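Putative exported protein (Bordetella pertussis, PDB 2DVZ) probably serves as a periplasmic solute receptor of the Bug family, binding L-glutamate in a pocket for transport. Local coordinates at residues V84-P95 / Q298-K307; A20-A28 / G61-A69. All coordinates share one frame; numbering follows the deposited sequence.

Contact 1 of 2, residues V84-P95 / Q298-K307. With GLU (glutamic acid), chain G.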
loop_
_atom_site.group_PDB
_atom_site.type_symbol
_atom_site.label_atom_id
_atom_site.label_comp_id
_atom_site.label_asym_id
_atom_site.label_seq_id
_atom_site.Cartn_x
_atom_site.Cartn_y
_atom_site.Cartn_z
ATOM N N VAL A 84 -4.409 2.486 0.157
ATOM C CA VAL A 84 -5.061 2.971 -1.048
ATOM C C VAL A 84 -6.013 1.910 -1.634
ATOM O O VAL A 84 -7.002 2.253 -2.277
ATOM C CB VAL A 84 -4.043 3.568 -2.104
ATOM C CG1 VAL A 84 -4.787 4.037 -3.341
ATOM C CG2 VAL A 84 -3.279 4.755 -1.517
ATOM N N SER A 85 -5.714 0.631 -1.426
ATOM C CA SER A 85 -6.601 -0.436 -1.859
ATOM C C SER A 85 -7.957 -0.276 -1.166
ATOM O O SER A 85 -9.002 -0.282 -1.807
ATOM C CB SER A 85 -6.004 -1.817 -1.549
ATOM O OG SER A 85 -4.895 -2.088 -2.402
ATOM N N THR A 86 -7.918 -0.092 0.144
ATOM C CA THR A 86 -9.154 -0.104 0.951
ATOM C C THR A 86 -9.915 1.229 0.923
ATOM O O THR A 86 -11.135 1.247 1.033
ATOM C CB THR A 86 -8.898 -0.610 2.397
ATOM O OG1 THR A 86 -7.852 0.162 3.002
ATOM C CG2 THR A 86 -8.498 -2.099 2.392
HETATM N N MSE A 87 -9.195 2.320 0.714
HETATM C CA MSE A 87 -9.785 3.650 0.757
HETATM C C MSE A 87 -10.316 4.132 -0.593
HETATM O O MSE A 87 -11.225 4.951 -0.655
HETATM C CB MSE A 87 -8.789 4.678 1.350
HETATM C CG MSE A 87 -8.429 4.469 2.833
HETATM SE SE MSE A 87 -9.998 4.684 4.018
HETATM C CE MSE A 87 -10.573 2.788 4.149
ATOM N N ALA A 88 -9.764 3.597 -1.669
ATOM C CA ALA A 88 -9.951 4.180 -3.000
ATOM C C ALA A 88 -10.277 3.163 -4.099
ATOM O O ALA A 88 -11.248 3.333 -4.836
ATOM C CB ALA A 88 -8.687 4.989 -3.388
ATOM N N VAL A 89 -9.450 2.124 -4.232
ATOM C CA VAL A 89 -9.558 1.235 -5.392
ATOM C C VAL A 89 -10.666 0.202 -5.210
ATOM O O VAL A 89 -11.422 -0.053 -6.140
ATOM C CB VAL A 89 -8.198 0.546 -5.776
ATOM C CG1 VAL A 89 -8.301 -0.150 -7.147
ATOM C CG2 VAL A 89 -7.059 1.537 -5.776
ATOM N N ASN A 90 -10.754 -0.408 -4.037
ATOM C CA ASN A 90 -11.857 -1.342 -3.776
ATOM C C ASN A 90 -13.262 -0.789 -3.989
ATOM O O ASN A 90 -14.095 -1.455 -4.605
ATOM C CB ASN A 90 -11.746 -1.970 -2.396
ATOM C CG ASN A 90 -11.594 -3.459 -2.471
ATOM O OD1 ASN A 90 -12.474 -4.151 -2.978
ATOM N ND2 ASN A 90 -10.486 -3.969 -1.972
ATOM N N PRO A 91 -13.550 0.398 -3.411
ATOM C CA PRO A 91 -14.710 1.204 -3.740
ATOM C C PRO A 91 -14.951 1.348 -5.238
ATOM O O PRO A 91 -16.084 1.195 -5.665
ATOM C CB PRO A 91 -14.356 2.555 -3.105
ATOM C CG PRO A 91 -13.612 2.180 -1.910
ATOM C CD PRO A 91 -12.786 1.006 -2.295
ATOM N N ALA A 92 -13.908 1.643 -6.018
ATOM C CA ALA A 92 -14.040 1.829 -7.467
ATOM C C ALA A 92 -14.205 0.494 -8.232
ATOM O O ALA A 92 -14.886 0.442 -9.269
ATOM C CB ALA A 92 -12.864 2.659 -8.029
ATOM N N CYS A 93 -13.604 -0.573 -7.700
ATOM C CA CYS A 93 -13.661 -1.909 -8.277
ATOM C C CYS A 93 -15.014 -2.597 -8.028
ATOM O O CYS A 93 -15.491 -3.384 -8.875
ATOM C CB CYS A 93 -12.543 -2.764 -7.669
ATOM S SG CYS A 93 -12.288 -4.435 -8.370
ATOM N N ARG A 94 -15.614 -2.327 -6.859
ATOM C CA ARG A 94 -16.859 -2.979 -6.456
ATOM C C ARG A 94 -17.893 -1.952 -5.993
ATOM O O ARG A 94 -18.285 -1.976 -4.823
ATOM C CB ARG A 94 -16.595 -3.950 -5.314
ATOM C CG ARG A 94 -15.830 -5.191 -5.680
ATOM C CD ARG A 94 -15.411 -5.890 -4.402
ATOM N NE ARG A 94 -16.548 -6.476 -3.693
ATOM C CZ ARG A 94 -16.480 -7.224 -2.597
ATOM N NH1 ARG A 94 -15.309 -7.481 -2.019
ATOM N NH2 ARG A 94 -17.610 -7.712 -2.063
ATOM N N PRO A 95 -18.347 -1.067 -6.911
ATOM C CA PRO A 95 -19.164 0.106 -6.581
ATOM C C PRO A 95 -20.607 -0.150 -6.059
ATOM O O PRO A 95 -21.236 0.797 -5.551
ATOM C CB PRO A 95 -19.221 0.871 -7.902
ATOM C CG PRO A 95 -19.000 -0.143 -8.961
ATOM C CD PRO A 95 -18.115 -1.176 -8.372
ATOM N N GLN A 298 -7.317 10.165 -3.352
ATOM C CA GLN A 298 -7.088 8.863 -3.947
ATOM C C GLN A 298 -8.404 8.252 -4.438
ATOM O O GLN A 298 -8.451 7.699 -5.505
ATOM C CB GLN A 298 -6.358 7.909 -2.988
ATOM C CG GLN A 298 -4.926 8.320 -2.631
ATOM C CD GLN A 298 -3.940 8.311 -3.809
ATOM O OE1 GLN A 298 -4.081 7.561 -4.771
ATOM N NE2 GLN A 298 -2.918 9.114 -3.698
ATOM N N TYR A 299 -9.449 8.336 -3.624
ATOM C CA TYR A 299 -10.770 7.859 -3.979
ATOM C C TYR A 299 -11.230 8.430 -5.304
ATOM O O TYR A 299 -11.657 7.694 -6.181
ATOM C CB TYR A 299 -11.756 8.246 -2.883
ATOM C CG TYR A 299 -13.172 7.770 -3.099
ATOM C CD1 TYR A 299 -13.625 6.598 -2.502
ATOM C CD2 TYR A 299 -14.064 8.509 -3.882
ATOM C CE1 TYR A 299 -14.943 6.145 -2.686
ATOM C CE2 TYR A 299 -15.396 8.070 -4.082
ATOM C CZ TYR A 299 -15.817 6.892 -3.470
ATOM O OH TYR A 299 -17.104 6.461 -3.654
ATOM N N ASP A 300 -11.146 9.740 -5.459
ATOM C CA ASP A 300 -11.587 10.377 -6.689
ATOM C C ASP A 300 -10.761 9.949 -7.866
ATOM O O ASP A 300 -11.303 9.704 -8.944
ATOM C CB ASP A 300 -11.599 11.906 -6.552
ATOM C CG ASP A 300 -12.718 12.391 -5.634
ATOM O OD1 ASP A 300 -13.634 11.581 -5.314
ATOM O OD2 ASP A 300 -12.684 13.578 -5.240
ATOM N N TRP A 301 -9.449 9.857 -7.661
ATOM C CA TRP A 301 -8.568 9.419 -8.721
ATOM C C TRP A 301 -8.908 7.965 -9.190
ATOM O O TRP A 301 -8.983 7.721 -10.385
ATOM C CB TRP A 301 -7.119 9.589 -8.282
ATOM C CG TRP A 301 -6.164 8.783 -9.068
ATOM C CD1 TRP A 301 -5.564 9.137 -10.259
ATOM C CD2 TRP A 301 -5.676 7.476 -8.744
ATOM N NE1 TRP A 301 -4.744 8.127 -10.686
ATOM C CE2 TRP A 301 -4.782 7.098 -9.778
ATOM C CE3 TRP A 301 -5.907 6.585 -7.682
ATOM C CZ2 TRP A 301 -4.118 5.845 -9.789
ATOM C CZ3 TRP A 301 -5.252 5.335 -7.692
ATOM C CH2 TRP A 301 -4.370 4.984 -8.742
ATOM N N ALA A 302 -9.157 7.042 -8.255
ATOM C CA ALA A 302 -9.535 5.663 -8.601
ATOM C C ALA A 302 -10.864 5.559 -9.395
ATOM O O ALA A 302 -10.983 4.748 -10.321
ATOM C CB ALA A 302 -9.559 4.744 -7.350
ATOM N N GLN A 303 -11.847 6.386 -9.023
ATOM C CA GLN A 303 -13.094 6.507 -9.777
ATOM C C GLN A 303 -12.752 6.962 -11.187
ATOM O O GLN A 303 -13.187 6.344 -12.154
ATOM C CB GLN A 303 -14.052 7.526 -9.139
ATOM C CG GLN A 303 -14.491 7.228 -7.726
ATOM C CD GLN A 303 -15.593 6.179 -7.658
ATOM O OE1 GLN A 303 -16.644 6.357 -8.291
ATOM N NE2 GLN A 303 -15.369 5.081 -6.886
ATOM N N ASP A 304 -11.968 8.034 -11.303
ATOM C CA ASP A 304 -11.541 8.533 -12.607
ATOM C C ASP A 304 -10.916 7.404 -13.446
ATOM O O ASP A 304 -11.530 6.972 -14.426
ATOM C CB ASP A 304 -10.572 9.708 -12.450
ATOM C CG ASP A 304 -10.125 10.295 -13.795
ATOM O OD1 ASP A 304 -10.992 10.908 -14.490
ATOM O OD2 ASP A 304 -8.905 10.165 -14.127
ATOM N N VAL A 305 -9.736 6.924 -13.027
ATOM C CA VAL A 305 -8.993 5.810 -13.657
ATOM C C VAL A 305 -9.806 4.591 -14.114
ATOM O O VAL A 305 -9.696 4.180 -15.257
ATOM C CB VAL A 305 -7.852 5.283 -12.728
ATOM C CG1 VAL A 305 -7.184 4.056 -13.343
ATOM C CG2 VAL A 305 -6.817 6.350 -12.491
ATOM N N VAL A 306 -10.595 4.009 -13.214
ATOM C CA VAL A 306 -11.364 2.789 -13.490
ATOM C C VAL A 306 -12.550 3.049 -14.429
ATOM O O VAL A 306 -12.721 2.347 -15.448
ATOM C CB VAL A 306 -11.856 2.130 -12.165
ATOM C CG1 VAL A 306 -12.755 0.944 -12.428
ATOM C CG2 VAL A 306 -10.673 1.706 -11.310
ATOM N N LYS A 307 -13.344 4.070 -14.093
ATOM C CA LYS A 307 -14.651 4.338 -14.740
ATOM C C LYS A 307 -14.504 5.097 -16.070
ATOM O O LYS A 307 -14.833 4.556 -17.139
ATOM C CB LYS A 307 -15.622 5.043 -13.770
ATOM C CG LYS A 307 -16.306 4.107 -12.747
ATOM C CD LYS A 307 -15.436 3.764 -11.515
ATOM C CE LYS A 307 -16.252 3.058 -10.394
ATOM N NZ LYS A 307 -17.339 3.889 -9.725
HETATM N N GLU G . -1.694 -3.354 -1.945
HETATM C CA GLU G . -1.795 -2.840 -0.566
HETATM C C GLU G . -1.864 -1.322 -0.527
HETATM O O GLU G . -1.009 -0.601 -0.003
HETATM C CB GLU G . -0.692 -3.422 0.313
HETATM C CG GLU G . -0.510 -4.934 0.090
HETATM C CD GLU G . -0.023 -5.678 1.299
HETATM O OE1 GLU G . 0.153 -5.010 2.340
HETATM O OE2 GLU G . 0.160 -6.945 1.229
HETATM O OXT GLU G . -2.871 -0.773 -1.003
HETATM O O HOH W 1 -12.907 5.198 -5.569
#
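Ala88 and Ala302 pack together, Ala88 CB 4.1 Å from Ala302 CB, where helices 84-93 and 298-307 run closely, their axes 7.6 Å apart and crossing at -31°. The methyl of Ala302 presses on the other backbone, Ala302 CB lying 3.3 Å from Ala88 O. In return Ala88 CB sits against the peptide between Gln298 and Tyr299, 3.4 Å from Tyr299 N. One turn on, Ala92 is a knob in a hole formed by Ala302, Gln303, Val306 and Lys307. The alanines are consistent with so close an approach, Ala88 CA to Tyr299 CA 3.9 Å.

In helix 84-93 a pi-type turn at 85-89 and Pro91 alter the regular bonding. A water links the two helices: it donates to Ala88 O and Tyr299 O, accepts from Gln303 NE2, and lies over the centre of one face of the Tyr299 ring. With CG anti to the backbone N (chi1 -178°), that ring meets Pro91 through CE1, 3.7 Å from Pro91 CB, while Met87 O lies at its edge.

Lys307 first passes close over Ala92 O, 3.2 Å from Lys307 CE. Looseness is confined to its exposed tip: Lys307 NZ, hydrogen-bonded to Gln303 OE1 from above the carbonyl plane, stays 4.0 Å from Pro95 CB.

Strand 241-248 adjoins Val84, Met87 and Gln298; helix 154-166 packs on Val89, Trp301 and Val305; Thr86, Asn90 and Arg94 meet helix 63-71.

Contact 2 of 2, residues A20-A28 / G61-A69. With GLU (glutamic acid), chain G.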
loop_
_atom_site.group_PDB
_atom_site.type_symbol
_atom_site.label_atom_id
_atom_site.label_comp_id
_atom_site.label_asym_id
_atom_site.label_seq_id
_atom_site.Cartn_x
_atom_site.Cartn_y
_atom_site.Cartn_z
ATOM N N ALA A 20 -5.612 -3.134 25.906
ATOM C CA ALA A 20 -5.100 -3.390 24.556
ATOM C C ALA A 20 -5.981 -2.849 23.437
ATOM O O ALA A 20 -7.223 -2.908 23.498
ATOM C CB ALA A 20 -4.869 -4.900 24.328
ATOM N N ILE A 21 -5.303 -2.351 22.400
ATOM C CA ILE A 21 -5.954 -1.858 21.194
ATOM C C ILE A 21 -5.661 -2.853 20.068
ATOM O O ILE A 21 -4.515 -3.225 19.862
ATOM C CB ILE A 21 -5.426 -0.462 20.814
ATOM C CG1 ILE A 21 -5.651 0.533 21.949
ATOM C CG2 ILE A 21 -6.044 0.020 19.524
ATOM C CD1 ILE A 21 -4.536 1.506 22.112
ATOM N N ARG A 22 -6.722 -3.302 19.395
ATOM C CA ARG A 22 -6.618 -4.175 18.262
ATOM C C ARG A 22 -6.358 -3.268 17.052
ATOM O O ARG A 22 -6.982 -2.204 16.894
ATOM C CB ARG A 22 -7.918 -4.986 18.071
ATOM C CG ARG A 22 -8.252 -5.952 19.236
ATOM C CD ARG A 22 -9.713 -6.507 19.175
ATOM N NE ARG A 22 -10.014 -7.104 17.873
ATOM C CZ ARG A 22 -11.179 -6.991 17.230
ATOM N NH1 ARG A 22 -12.194 -6.294 17.761
ATOM N NH2 ARG A 22 -11.324 -7.559 16.027
ATOM N N VAL A 23 -5.414 -3.692 16.218
ATOM C CA VAL A 23 -5.146 -2.997 14.977
ATOM C C VAL A 23 -5.273 -4.003 13.854
ATOM O O VAL A 23 -4.512 -4.958 13.762
ATOM C CB VAL A 23 -3.756 -2.319 14.955
ATOM C CG1 VAL A 23 -3.547 -1.534 13.574
ATOM C CG2 VAL A 23 -3.614 -1.354 16.164
ATOM N N ILE A 24 -6.255 -3.780 13.009
ATOM C CA ILE A 24 -6.526 -4.656 11.900
ATOM C C ILE A 24 -5.751 -4.212 10.664
ATOM O O ILE A 24 -5.907 -3.091 10.156
ATOM C CB ILE A 24 -8.060 -4.754 11.596
ATOM C CG1 ILE A 24 -8.841 -5.340 12.799
ATOM C CG2 ILE A 24 -8.335 -5.599 10.344
ATOM C CD1 ILE A 24 -10.447 -5.182 12.622
ATOM N N VAL A 25 -4.938 -5.143 10.171
ATOM C CA VAL A 25 -4.236 -5.004 8.906
ATOM C C VAL A 25 -4.994 -5.815 7.835
ATOM O O VAL A 25 -5.043 -7.050 7.891
ATOM C CB VAL A 25 -2.727 -5.407 9.078
ATOM C CG1 VAL A 25 -2.001 -5.576 7.734
ATOM C CG2 VAL A 25 -2.045 -4.386 9.939
ATOM N N PRO A 26 -5.607 -5.118 6.860
ATOM C CA PRO A 26 -6.444 -5.781 5.864
ATOM C C PRO A 26 -5.658 -6.556 4.785
ATOM O O PRO A 26 -6.161 -6.790 3.707
ATOM C CB PRO A 26 -7.246 -4.616 5.289
ATOM C CG PRO A 26 -6.230 -3.476 5.329
ATOM C CD PRO A 26 -5.580 -3.661 6.660
ATOM N N PHE A 27 -4.442 -7.004 5.112
ATOM C CA PHE A 27 -3.621 -7.776 4.187
ATOM C C PHE A 27 -2.848 -8.839 4.942
ATOM O O PHE A 27 -2.651 -8.740 6.141
ATOM C CB PHE A 27 -2.663 -6.860 3.416
ATOM C CG PHE A 27 -3.336 -6.071 2.367
ATOM C CD1 PHE A 27 -3.700 -6.676 1.148
ATOM C CD2 PHE A 27 -3.667 -4.735 2.588
ATOM C CE1 PHE A 27 -4.364 -5.971 0.170
ATOM C CE2 PHE A 27 -4.335 -4.004 1.591
ATOM C CZ PHE A 27 -4.683 -4.630 0.377
ATOM N N ALA A 28 -2.386 -9.842 4.210
ATOM C CA ALA A 28 -1.571 -10.935 4.749
ATOM C C ALA A 28 -0.273 -10.412 5.385
ATOM O O ALA A 28 0.173 -9.302 5.072
ATOM C CB ALA A 28 -1.243 -11.925 3.610
ATOM N N GLY A 61 -8.479 -8.094 -1.815
ATOM C CA GLY A 61 -7.853 -6.756 -1.999
ATOM C C GLY A 61 -7.955 -5.842 -0.783
ATOM O O GLY A 61 -7.909 -4.619 -0.928
ATOM N N GLY A 62 -8.106 -6.435 0.406
ATOM C CA GLY A 62 -8.406 -5.674 1.618
ATOM C C GLY A 62 -9.877 -5.503 2.038
ATOM O O GLY A 62 -10.161 -5.039 3.155
ATOM N N ALA A 63 -10.815 -5.864 1.159
ATOM C CA ALA A 63 -12.268 -5.801 1.485
ATOM C C ALA A 63 -12.677 -6.576 2.732
ATOM O O ALA A 63 -13.466 -6.089 3.523
ATOM C CB ALA A 63 -13.082 -6.236 0.339
ATOM N N ILE A 64 -12.150 -7.770 2.935
ATOM C CA ILE A 64 -12.557 -8.560 4.114
ATOM C C ILE A 64 -12.247 -7.822 5.419
ATOM O O ILE A 64 -13.100 -7.675 6.291
ATOM C CB ILE A 64 -11.904 -9.992 4.125
ATOM C CG1 ILE A 64 -12.471 -10.893 3.000
ATOM C CG2 ILE A 64 -12.085 -10.673 5.454
ATOM C CD1 ILE A 64 -13.936 -10.649 2.652
ATOM N N GLY A 65 -11.007 -7.366 5.538
ATOM C CA GLY A 65 -10.514 -6.743 6.763
ATOM C C GLY A 65 -11.083 -5.355 6.959
ATOM O O GLY A 65 -11.391 -4.968 8.095
ATOM N N ALA A 66 -11.226 -4.597 5.870
ATOM C CA ALA A 66 -11.789 -3.243 6.006
ATOM C C ALA A 66 -13.264 -3.264 6.413
ATOM O O ALA A 66 -13.726 -2.323 7.058
ATOM C CB ALA A 66 -11.585 -2.388 4.746
ATOM N N SER A 67 -13.997 -4.308 6.016
ATOM C CA SER A 67 -15.448 -4.377 6.248
ATOM C C SER A 67 -15.640 -4.697 7.701
ATOM O O SER A 67 -16.503 -4.117 8.365
ATOM C CB SER A 67 -16.116 -5.436 5.355
ATOM O OG SER A 67 -16.007 -5.083 3.961
ATOM N N GLU A 68 -14.792 -5.586 8.198
ATOM C CA GLU A 68 -14.714 -5.928 9.619
ATOM C C GLU A 68 -14.354 -4.757 10.537
ATOM O O GLU A 68 -14.979 -4.561 11.595
ATOM C CB GLU A 68 -13.697 -7.044 9.846
ATOM C CG GLU A 68 -13.657 -7.448 11.284
ATOM C CD GLU A 68 -12.941 -8.748 11.531
ATOM O OE1 GLU A 68 -13.273 -9.779 10.850
ATOM O OE2 GLU A 68 -12.055 -8.726 12.427
ATOM N N ALA A 69 -13.331 -4.000 10.148
ATOM C CA ALA A 69 -12.944 -2.818 10.886
ATOM C C ALA A 69 -14.098 -1.796 10.921
ATOM O O ALA A 69 -14.273 -1.086 11.923
ATOM C CB ALA A 69 -11.700 -2.215 10.256
HETATM N N GLU G . -1.694 -3.354 -1.945
HETATM C CA GLU G . -1.795 -2.840 -0.566
HETATM C C GLU G . -1.864 -1.322 -0.527
HETATM O O GLU G . -1.009 -0.601 -0.003
HETATM C CB GLU G . -0.692 -3.422 0.313
HETATM C CG GLU G . -0.510 -4.934 0.090
HETATM C CD GLU G . -0.023 -5.678 1.299
HETATM O OE1 GLU G . 0.153 -5.010 2.340
HETATM O OE2 GLU G . 0.160 -6.945 1.229
HETATM O OXT GLU G . -2.871 -0.773 -1.003
HETATM O O HOH W 2 -6.202 -8.733 1.220
#
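Ile24 reaches from strand 21-25 to helix 63-69 with both of its branches. Its CG1 arm stands beside the backbone N (chi1 -62°) and runs on extended, which brings Ile24 CD1 to 4.0 Å from Ala69 CB and beside the carboxylate of Glu68. The shorter branch, Ile24 CG2, lies 3.8 Å from Gly65 O.

Pro26 and Gly65 form the nearest CA-CA pair, Pro26 CA lying 4.3 Å from Gly65 CA, and Gly65 presents its backbone to the Pro26 ring. Pro26 O also receives a CA-H...O contact from Gly62, 3.3 Å to Gly62 CA with 148° at the hydrogen.

Strand 21-25 is flanked by parallel strands 52-56 and 78-82, and helix 63-71 connects these two in a beta-alpha-beta crossover, an arrangement found in periplasmic binding proteins. The short strand and helix run nearly antiparallel, 149° between their directions, with axes 8.4 Å apart at closest.

Beyond the strand, Phe27 is held between protein and ligand. Gly62 CA lies over one ring face, 4.0 Å above the plane toward the rim; on the opposite face GLU CG stands 3.7 Å above the centre. Phe27 CZ also touches Gly61 O.

At the other end Arg22 NH2 and Glu68 OE2 form a long salt bridge of 3.9 Å, the oxygen at the guanidinium edge; their stronger partners are Glu55 for Arg22 and Lys57 for Glu68.

Contacts 1 and 2 have centres 18 Å apart and meet at the loop leading into helix 63-71. There Gly61 O lies 2.9 Å from Asn90 ND2 and 3.4 Å from Ser85 CB, while Thr86 CG2 comes to 3.5 Å from Gly62 O. Both contacts reach the bound glutamate, but at different parts of it. Contact 1 gives it hydrogen bonds at one carboxylate oxygen, OXT, from Ser85 OG at 2.8 Å and Ser85 N at 3.2 Å; contact 2 lays the Phe27 ring along the ligand chain as far as CD, which lies 3.5 Å from Phe27 CG. Thr33, Ser149 and Ser178 add further hydrogen bonds.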